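Side-chain contacts in inactive Zymogen C11 Protease (Parabacteroides distasonis, PDB 6MZO), which is the inactive zymogen form of a clostripain-like protease, and once activated probably cleaves peptide bonds as a cysteine peptidase of clan CD: residues M199-M202 / A207-V210; T214-Y219 / G225-M230; S332-Q337 / P341-W346. All coordinates share one frame; numbering follows the deposited sequence.

In the fold
Charge, hydrocarbon and amide chemistry each dominate one of the three contacts. Interactions 1 and 2 share helix 209-220. The first is partly buried and ties the start of that helix to helix 195-203 through a backbone hydrogen bond and a cluster of carboxylates and lysines; the second is buried and packs the same helix, almost wholly by apolar contact, on strand 226-231 of the large mixed sheet. The two are joined by the Asp201-Lys215 salt bridge. Interaction 3, about 34 Å from interaction 1 between centres and on the opposite side of the chain's centre, holds other elements, strand 332-334 and helix 341-347, where a buried asparagine amide makes all the cross-segment hydrogen bonds beside tyrosine-leucine packing.

Interaction 1 (M199-M202 / A207-V210); sequences MGDM and ADVV
Asp201 and Asp208 show how two acidic side chains can lie together when cations are supplied. Their backbones meet first: Asp208 N donates to Asp201 O at 3.0 Å in a nearly straight bond (175° at the hydrogen). From there the two side chains leave the backbone in the same direction, one alongside the other. Followed outward, Asp208 begins with CB resting against Asp201 O at 3.7 Å, and also touching Asp201 CB. Its CG, anti to the backbone N (chi1 -174°), carries the carboxylate next to that of Asp201, and the two carboxylate planes are turned 73° apart. At the end the oxygens divide their tasks. OD2 comes within 3.5 Å of Asp201 OD1, a meeting of two acceptors and not a bond, whereas OD1 turns back to cap the backbone N of Gly211. The repulsion expected between the oxygens is probably offset by Lys204, whose NZ forms salt bridges with both Asp208 OD2 and Asp201 OD1. The other oxygen of Asp201, OD2, pairs with Lys215, farther along helix 209-220. Besides the charged groups, the Ala207 CB methyl comes only loosely near the Met202 carbonyl, 4.2 Å from Met202 O, and both residues make apolar contact with Phe157 of strand 155-162. Asp208, at the centre of an inverse gamma turn and directly before helix 209-220, is an aspartate N-cap at the short connection between two helices beside the central sheet.

Interaction 2 (T214-Y219 / G225-M230); sequences TKFYTY and GTISVM
Helix 214-219 runs antiparallel to strand 226-230, their axes 8.3 Å apart at closest approach and 172° between directions, with Tyr217 and Ile227 nearest in register. No hydrogen bond links the two segments; apolar packing joins them, and Phe216 and Ile227 carry most of it. Ile227 sets its CD1 methyl over the centre of one face of the Phe216 ring, 3.9 Å from the centroid and 13° off the normal, a clear CH-pi contact. The root of the same isoleucine meets the ring too, since Ile227 CB approaches Phe216 CD1 to 3.6 Å. Phe216 sends its ring from the helix to the strand because its CG stands opposite the backbone N (chi1 180°); there Phe216 CE1 lies 3.6 Å from Thr226 O, and Gly225 CA stands at the ring edge, near its plane. Tyr217 adds a lighter touch, its CB 4.4 Å from Ile227 CG2. Around this pair, Phe193 and Tyr220 bring further rings to Phe216, and Ala213 of helix 209-220 touches Ile227. The helix thereby lies on the large mixed sheet, over a strand that is hydrogen-bonded between strands 178-183 and 302-307.

Interaction 3 (S332-Q337 / P341-W346); sequences SIYVPQ and PKLNEW
Asn344 is the point where helix 341-346 grips the chain following strand 332-334. Its OD1 accepts two bonds: from Tyr334 OH at 2.6 Å and from Gln337 N at 3.2 Å. The other arm, ND2, donates to Gln337 O at 2.7 Å, from above that carbonyl's plane (46° out of it). CG lies anti to the carbonyl carbon and beside the backbone N (chi1 -66°), which swings the amide over to the loop. Tyr334 crosses it at about a right angle, with Asn344 OD1 at the edge of the tyrosine ring, near its plane, and the ring and amide planes 61° apart. Apolar packing completes this tight part: Leu343 CD2 lies 3.6 Å from Tyr334 CE1, and Tyr347 also meets the tyrosine ring. The contact is looser at the exposed Pro341, whose N is 4.4 Å from Gln337 O, while Lys342 and Glu345 face away on the exposed side of the helix. Replaced by an alanine, Asn344 would lose its amide, and the Tyr334 hydroxyl and the Gln337 N and O would probably be left without these partners. One amide, both donor and acceptor, thus satisfies a buried hydroxyl and a peptide N and O.

Interaction 1 (M199-M202 / A207-V210)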
loop_
_atom_site.group_PDB
_atom_site.type_symbol
_atom_site.label_atom_id
_atom_site.label_comp_id
_atom_site.label_asym_id
_atom_site.label_seq_id
_atom_site.Cartn_x
_atom_site.Cartn_y
_atom_site.Cartn_z
ATOM N N MET A 199 11.629 2.396 -12.158
ATOM C CA MET A 199 10.939 3.478 -12.912
ATOM C C MET A 199 10.497 2.987 -14.303
ATOM O O MET A 199 9.291 3.220 -14.692
ATOM C CB MET A 199 11.849 4.725 -13.064
ATOM C CG MET A 199 12.245 5.347 -11.680
ATOM S SD MET A 199 10.856 5.690 -10.605
ATOM C CE MET A 199 9.875 6.796 -11.693
ATOM N N GLY A 200 11.387 2.391 -15.072
ATOM C CA GLY A 200 10.931 1.856 -16.373
ATOM C C GLY A 200 9.741 0.879 -16.262
ATOM O O GLY A 200 8.829 0.910 -17.153
ATOM N N ASP A 201 9.727 0.022 -15.237
ATOM C CA ASP A 201 8.584 -0.889 -15.079
ATOM C C ASP A 201 7.287 -0.153 -14.920
ATOM O O ASP A 201 6.237 -0.701 -15.402
ATOM C CB ASP A 201 8.835 -1.843 -13.881
ATOM C CG ASP A 201 10.008 -2.796 -14.148
ATOM O OD1 ASP A 201 10.236 -3.188 -15.317
ATOM O OD2 ASP A 201 10.751 -3.144 -13.186
ATOM N N MET A 202 7.283 1.017 -14.262
ATOM C CA MET A 202 5.996 1.749 -14.129
ATOM C C MET A 202 5.450 2.292 -15.476
ATOM O O MET A 202 4.288 2.647 -15.532
ATOM C CB MET A 202 6.138 2.960 -13.146
ATOM C CG MET A 202 6.577 2.525 -11.829
ATOM S SD MET A 202 6.652 4.190 -10.863
ATOM C CE MET A 202 7.801 3.859 -9.583
ATOM N N ALA A 207 1.707 -1.542 -17.280
ATOM C CA ALA A 207 2.602 -1.435 -16.122
ATOM C C ALA A 207 3.052 -2.827 -15.719
ATOM O O ALA A 207 2.250 -3.758 -15.607
ATOM C CB ALA A 207 1.852 -0.725 -14.962
ATOM N N ASP A 208 4.356 -2.989 -15.436
ATOM C CA ASP A 208 4.900 -4.311 -15.070
ATOM C C ASP A 208 4.868 -4.451 -13.571
ATOM O O ASP A 208 5.877 -4.250 -12.865
ATOM C CB ASP A 208 6.336 -4.415 -15.667
ATOM C CG ASP A 208 6.947 -5.759 -15.500
ATOM O OD1 ASP A 208 6.314 -6.682 -14.935
ATOM O OD2 ASP A 208 8.121 -5.898 -15.915
ATOM N N VAL A 209 3.655 -4.729 -13.097
ATOM C CA VAL A 209 3.463 -4.759 -11.634
ATOM C C VAL A 209 4.202 -5.906 -11.002
ATOM O O VAL A 209 4.731 -5.740 -9.864
ATOM C CB VAL A 209 1.932 -4.820 -11.297
ATOM C CG1 VAL A 209 1.292 -3.480 -11.786
ATOM C CG2 VAL A 209 1.244 -6.074 -11.863
ATOM N N VAL A 210 4.325 -7.037 -11.702
ATOM C CA VAL A 210 5.106 -8.101 -11.130
ATOM C C VAL A 210 6.603 -7.718 -11.109
ATOM O O VAL A 210 7.256 -7.973 -10.133
ATOM C CB VAL A 210 4.854 -9.468 -11.878
ATOM C CG1 VAL A 210 5.774 -10.566 -11.375
ATOM C CG2 VAL A 210 3.349 -9.828 -11.708
#

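Interaction 2 (T214-Y219 / G225-M230)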
loop_
_atom_site.group_PDB
_atom_site.type_symbol
_atom_site.label_atom_id
_atom_site.label_comp_id
_atom_site.label_asym_id
_atom_site.label_seq_id
_atom_site.Cartn_x
_atom_site.Cartn_y
_atom_site.Cartn_z
ATOM N N THR A 214 9.006 -7.719 -7.869
ATOM C CA THR A 214 10.235 -8.544 -7.909
ATOM C C THR A 214 11.485 -7.697 -7.635
ATOM O O THR A 214 12.421 -8.162 -6.962
ATOM C CB THR A 214 10.418 -9.343 -9.217
ATOM O OG1 THR A 214 10.679 -8.450 -10.313
ATOM C CG2 THR A 214 9.182 -10.131 -9.503
ATOM N N LYS A 215 11.487 -6.441 -8.088
ATOM C CA LYS A 215 12.586 -5.558 -7.789
ATOM C C LYS A 215 12.664 -5.164 -6.339
ATOM O O LYS A 215 13.753 -5.033 -5.802
ATOM C CB LYS A 215 12.469 -4.298 -8.652
ATOM C CG LYS A 215 13.286 -4.412 -9.963
ATOM C CD LYS A 215 12.736 -5.402 -11.024
ATOM C CE LYS A 215 13.501 -5.297 -12.436
ATOM N NZ LYS A 215 13.450 -3.875 -12.845
ATOM N N PHE A 216 11.500 -4.961 -5.721
ATOM C CA PHE A 216 11.459 -4.713 -4.286
ATOM C C PHE A 216 12.101 -5.888 -3.492
ATOM O O PHE A 216 12.940 -5.655 -2.599
ATOM C CB PHE A 216 9.995 -4.512 -3.833
ATOM C CG PHE A 216 9.853 -4.253 -2.348
ATOM C CD1 PHE A 216 9.926 -5.299 -1.387
ATOM C CD2 PHE A 216 9.670 -2.967 -1.931
ATOM C CE1 PHE A 216 9.766 -5.028 -0.016
ATOM C CE2 PHE A 216 9.459 -2.657 -0.573
ATOM C CZ PHE A 216 9.533 -3.695 0.397
ATOM N N TYR A 217 11.692 -7.108 -3.854
ATOM C CA TYR A 217 12.311 -8.317 -3.243
ATOM C C TYR A 217 13.798 -8.415 -3.520
ATOM O O TYR A 217 14.589 -8.597 -2.568
ATOM C CB TYR A 217 11.584 -9.595 -3.705
ATOM C CG TYR A 217 12.312 -10.819 -3.124
ATOM C CD1 TYR A 217 12.282 -11.015 -1.754
ATOM C CD2 TYR A 217 13.107 -11.646 -3.913
ATOM C CE1 TYR A 217 12.974 -12.106 -1.157
ATOM C CE2 TYR A 217 13.817 -12.725 -3.329
ATOM C CZ TYR A 217 13.748 -12.920 -1.962
ATOM O OH TYR A 217 14.433 -13.985 -1.426
ATOM N N THR A 218 14.212 -8.226 -4.797
ATOM C CA THR A 218 15.646 -8.293 -5.100
ATOM C C THR A 218 16.423 -7.255 -4.258
ATOM O O THR A 218 17.499 -7.558 -3.710
ATOM C CB THR A 218 15.848 -8.057 -6.599
ATOM O OG1 THR A 218 15.230 -9.172 -7.268
ATOM C CG2 THR A 218 17.329 -8.011 -6.943
ATOM N N TYR A 219 15.900 -6.040 -4.160
ATOM C CA TYR A 219 16.591 -5.028 -3.392
ATOM C C TYR A 219 16.760 -5.413 -1.920
ATOM O O TYR A 219 17.853 -5.218 -1.357
ATOM C CB TYR A 219 15.869 -3.695 -3.475
ATOM C CG TYR A 219 16.581 -2.565 -2.793
ATOM C CD1 TYR A 219 17.723 -1.997 -3.371
ATOM C CD2 TYR A 219 16.098 -2.028 -1.604
ATOM C CE1 TYR A 219 18.359 -0.910 -2.763
ATOM C CE2 TYR A 219 16.726 -0.964 -0.998
ATOM C CZ TYR A 219 17.851 -0.401 -1.585
ATOM O OH TYR A 219 18.472 0.647 -0.939
ATOM N N GLY A 225 12.155 -7.685 4.150
ATOM C CA GLY A 225 11.068 -7.004 3.465
ATOM C C GLY A 225 10.053 -8.022 2.971
ATOM O O GLY A 225 10.413 -9.173 2.716
ATOM N N THR A 226 8.800 -7.592 2.854
ATOM C CA THR A 226 7.717 -8.426 2.353
ATOM C C THR A 226 6.993 -7.635 1.308
ATOM O O THR A 226 6.803 -6.402 1.520
ATOM C CB THR A 226 6.710 -8.852 3.455
ATOM O OG1 THR A 226 6.024 -7.680 3.965
ATOM C CG2 THR A 226 7.419 -9.629 4.609
ATOM N N ILE A 227 6.563 -8.280 0.205
ATOM C CA ILE A 227 5.861 -7.542 -0.863
ATOM C C ILE A 227 4.785 -8.458 -1.437
ATOM O O ILE A 227 4.886 -9.705 -1.367
ATOM C CB ILE A 227 6.874 -7.088 -1.964
ATOM C CG1 ILE A 227 6.245 -6.050 -2.925
ATOM C CG2 ILE A 227 7.493 -8.315 -2.629
ATOM C CD1 ILE A 227 6.096 -4.773 -2.150
ATOM N N SER A 228 3.715 -7.857 -1.925
ATOM C CA SER A 228 2.700 -8.580 -2.693
ATOM C C SER A 228 1.974 -7.702 -3.643
ATOM O O SER A 228 2.011 -6.449 -3.528
ATOM C CB SER A 228 1.686 -9.248 -1.774
ATOM O OG SER A 228 1.071 -8.300 -0.911
ATOM N N VAL A 229 1.410 -8.373 -4.636
ATOM C CA VAL A 229 0.654 -7.690 -5.670
ATOM C C VAL A 229 -0.727 -8.326 -5.806
ATOM O O VAL A 229 -0.819 -9.565 -6.016
ATOM C CB VAL A 229 1.337 -7.841 -7.035
ATOM C CG1 VAL A 229 0.527 -7.094 -8.090
ATOM C CG2 VAL A 229 2.708 -7.258 -7.039
ATOM N N MET A 230 -1.773 -7.517 -5.727
ATOM C CA MET A 230 -3.144 -8.054 -5.764
ATOM C C MET A 230 -3.810 -7.638 -7.055
ATOM O O MET A 230 -3.679 -6.477 -7.521
ATOM C CB MET A 230 -3.963 -7.570 -4.534
ATOM C CG MET A 230 -3.816 -8.409 -3.277
ATOM S SD MET A 230 -2.131 -8.570 -2.703
ATOM C CE MET A 230 -1.808 -6.839 -2.296
#

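Interaction 3 (S332-Q337 / P341-W346)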
loop_
_atom_site.group_PDB
_atom_site.type_symbol
_atom_site.label_atom_id
_atom_site.label_comp_id
_atom_site.label_asym_id
_atom_site.label_seq_id
_atom_site.Cartn_x
_atom_site.Cartn_y
_atom_site.Cartn_z
ATOM N N SER A 332 -2.151 -9.378 5.010
ATOM C CA SER A 332 -2.485 -9.305 6.433
ATOM C C SER A 332 -4.010 -9.206 6.548
ATOM O O SER A 332 -4.730 -8.888 5.545
ATOM C CB SER A 332 -1.829 -8.066 7.065
ATOM O OG SER A 332 -0.405 -8.233 7.024
ATOM N N ILE A 333 -4.503 -9.369 7.792
ATOM C CA ILE A 333 -5.912 -9.312 8.076
ATOM C C ILE A 333 -6.067 -8.815 9.518
ATOM O O ILE A 333 -5.227 -9.149 10.406
ATOM C CB ILE A 333 -6.605 -10.651 7.878
ATOM C CG1 ILE A 333 -8.097 -10.497 7.758
ATOM C CG2 ILE A 333 -6.273 -11.671 9.054
ATOM C CD1 ILE A 333 -8.566 -9.806 6.379
ATOM N N TYR A 334 -7.118 -8.022 9.770
ATOM C CA TYR A 334 -7.490 -7.733 11.180
ATOM C C TYR A 334 -8.040 -8.992 11.840
ATOM O O TYR A 334 -8.874 -9.691 11.247
ATOM C CB TYR A 334 -8.562 -6.600 11.272
ATOM C CG TYR A 334 -8.955 -6.280 12.720
ATOM C CD1 TYR A 334 -7.981 -5.832 13.619
ATOM C CD2 TYR A 334 -10.289 -6.434 13.175
ATOM C CE1 TYR A 334 -8.303 -5.602 14.957
ATOM C CE2 TYR A 334 -10.617 -6.146 14.513
ATOM C CZ TYR A 334 -9.613 -5.738 15.375
ATOM O OH TYR A 334 -9.921 -5.436 16.679
ATOM N N VAL A 335 -7.654 -9.233 13.111
ATOM C CA VAL A 335 -8.218 -10.371 13.843
ATOM C C VAL A 335 -9.010 -9.779 15.033
ATOM O O VAL A 335 -8.405 -9.291 15.976
ATOM C CB VAL A 335 -7.104 -11.298 14.354
ATOM C CG1 VAL A 335 -7.706 -12.369 15.302
ATOM C CG2 VAL A 335 -6.389 -11.959 13.114
ATOM N N PRO A 336 -10.353 -9.896 15.005
ATOM C CA PRO A 336 -11.109 -9.383 16.140
ATOM C C PRO A 336 -10.727 -10.102 17.457
ATOM O O PRO A 336 -10.494 -11.326 17.515
ATOM C CB PRO A 336 -12.561 -9.703 15.789
ATOM C CG PRO A 336 -12.547 -9.519 14.221
ATOM C CD PRO A 336 -11.220 -10.186 13.829
ATOM N N GLN A 337 -10.652 -9.300 18.495
ATOM C CA GLN A 337 -10.181 -9.775 19.800
ATOM C C GLN A 337 -11.010 -9.169 20.915
ATOM O O GLN A 337 -11.392 -7.980 20.881
ATOM C CB GLN A 337 -8.703 -9.416 19.997
ATOM C CG GLN A 337 -7.779 -10.147 19.011
ATOM C CD GLN A 337 -6.407 -9.508 18.921
ATOM O OE1 GLN A 337 -5.611 -9.526 19.895
ATOM N NE2 GLN A 337 -6.115 -8.914 17.752
ATOM N N PRO A 341 -12.109 -3.845 22.222
ATOM C CA PRO A 341 -13.470 -3.567 21.755
ATOM C C PRO A 341 -13.619 -2.302 20.902
ATOM O O PRO A 341 -14.453 -2.360 20.013
ATOM C CB PRO A 341 -14.275 -3.428 23.056
ATOM C CG PRO A 341 -13.243 -3.062 24.095
ATOM C CD PRO A 341 -11.965 -3.754 23.675
ATOM N N LYS A 342 -12.844 -1.242 21.149
ATOM C CA LYS A 342 -12.963 -0.042 20.339
ATOM C C LYS A 342 -12.464 -0.342 18.917
ATOM O O LYS A 342 -13.058 0.122 17.935
ATOM C CB LYS A 342 -12.212 1.146 20.968
ATOM C CG LYS A 342 -13.151 2.050 21.764
ATOM C CD LYS A 342 -12.452 3.156 22.539
ATOM C CE LYS A 342 -13.486 4.170 22.977
ATOM N NZ LYS A 342 -12.960 5.132 23.983
ATOM N N LEU A 343 -11.436 -1.175 18.771
ATOM C CA LEU A 343 -10.925 -1.451 17.443
ATOM C C LEU A 343 -11.923 -2.353 16.715
ATOM O O LEU A 343 -12.183 -2.178 15.526
ATOM C CB LEU A 343 -9.570 -2.118 17.547
ATOM C CG LEU A 343 -8.707 -2.134 16.304
ATOM C CD1 LEU A 343 -8.580 -0.701 15.742
ATOM C CD2 LEU A 343 -7.361 -2.653 16.769
ATOM N N ASN A 344 -12.499 -3.309 17.459
ATOM C CA ASN A 344 -13.530 -4.157 16.865
ATOM C C ASN A 344 -14.713 -3.312 16.346
ATOM O O ASN A 344 -15.257 -3.628 15.293
ATOM C CB ASN A 344 -14.107 -5.137 17.895
ATOM C CG ASN A 344 -13.096 -6.185 18.387
ATOM O OD1 ASN A 344 -12.060 -6.465 17.760
ATOM N ND2 ASN A 344 -13.404 -6.726 19.556
ATOM N N GLU A 345 -15.121 -2.289 17.102
ATOM C CA GLU A 345 -16.254 -1.472 16.696
ATOM C C GLU A 345 -15.858 -0.560 15.483
ATOM O O GLU A 345 -16.629 -0.431 14.534
ATOM C CB GLU A 345 -16.796 -0.667 17.887
ATOM C CG GLU A 345 -16.165 0.676 18.110
ATOM C CD GLU A 345 -16.719 1.390 19.348
ATOM O OE1 GLU A 345 -17.018 0.717 20.374
ATOM O OE2 GLU A 345 -16.872 2.632 19.261
ATOM N N TRP A 346 -14.652 0.000 15.492
ATOM C CA TRP A 346 -14.131 0.734 14.338
ATOM C C TRP A 346 -14.152 -0.117 13.067
ATOM O O TRP A 346 -14.533 0.347 11.995
ATOM C CB TRP A 346 -12.692 1.200 14.629
ATOM C CG TRP A 346 -12.010 1.794 13.486
ATOM C CD1 TRP A 346 -12.089 3.102 13.068
ATOM C CD2 TRP A 346 -11.134 1.142 12.603
ATOM N NE1 TRP A 346 -11.321 3.283 11.950
ATOM C CE2 TRP A 346 -10.712 2.095 11.647
ATOM C CE3 TRP A 346 -10.649 -0.172 12.511
ATOM C CZ2 TRP A 346 -9.829 1.774 10.612
ATOM C CZ3 TRP A 346 -9.767 -0.485 11.451
ATOM C CH2 TRP A 346 -9.382 0.493 10.533
#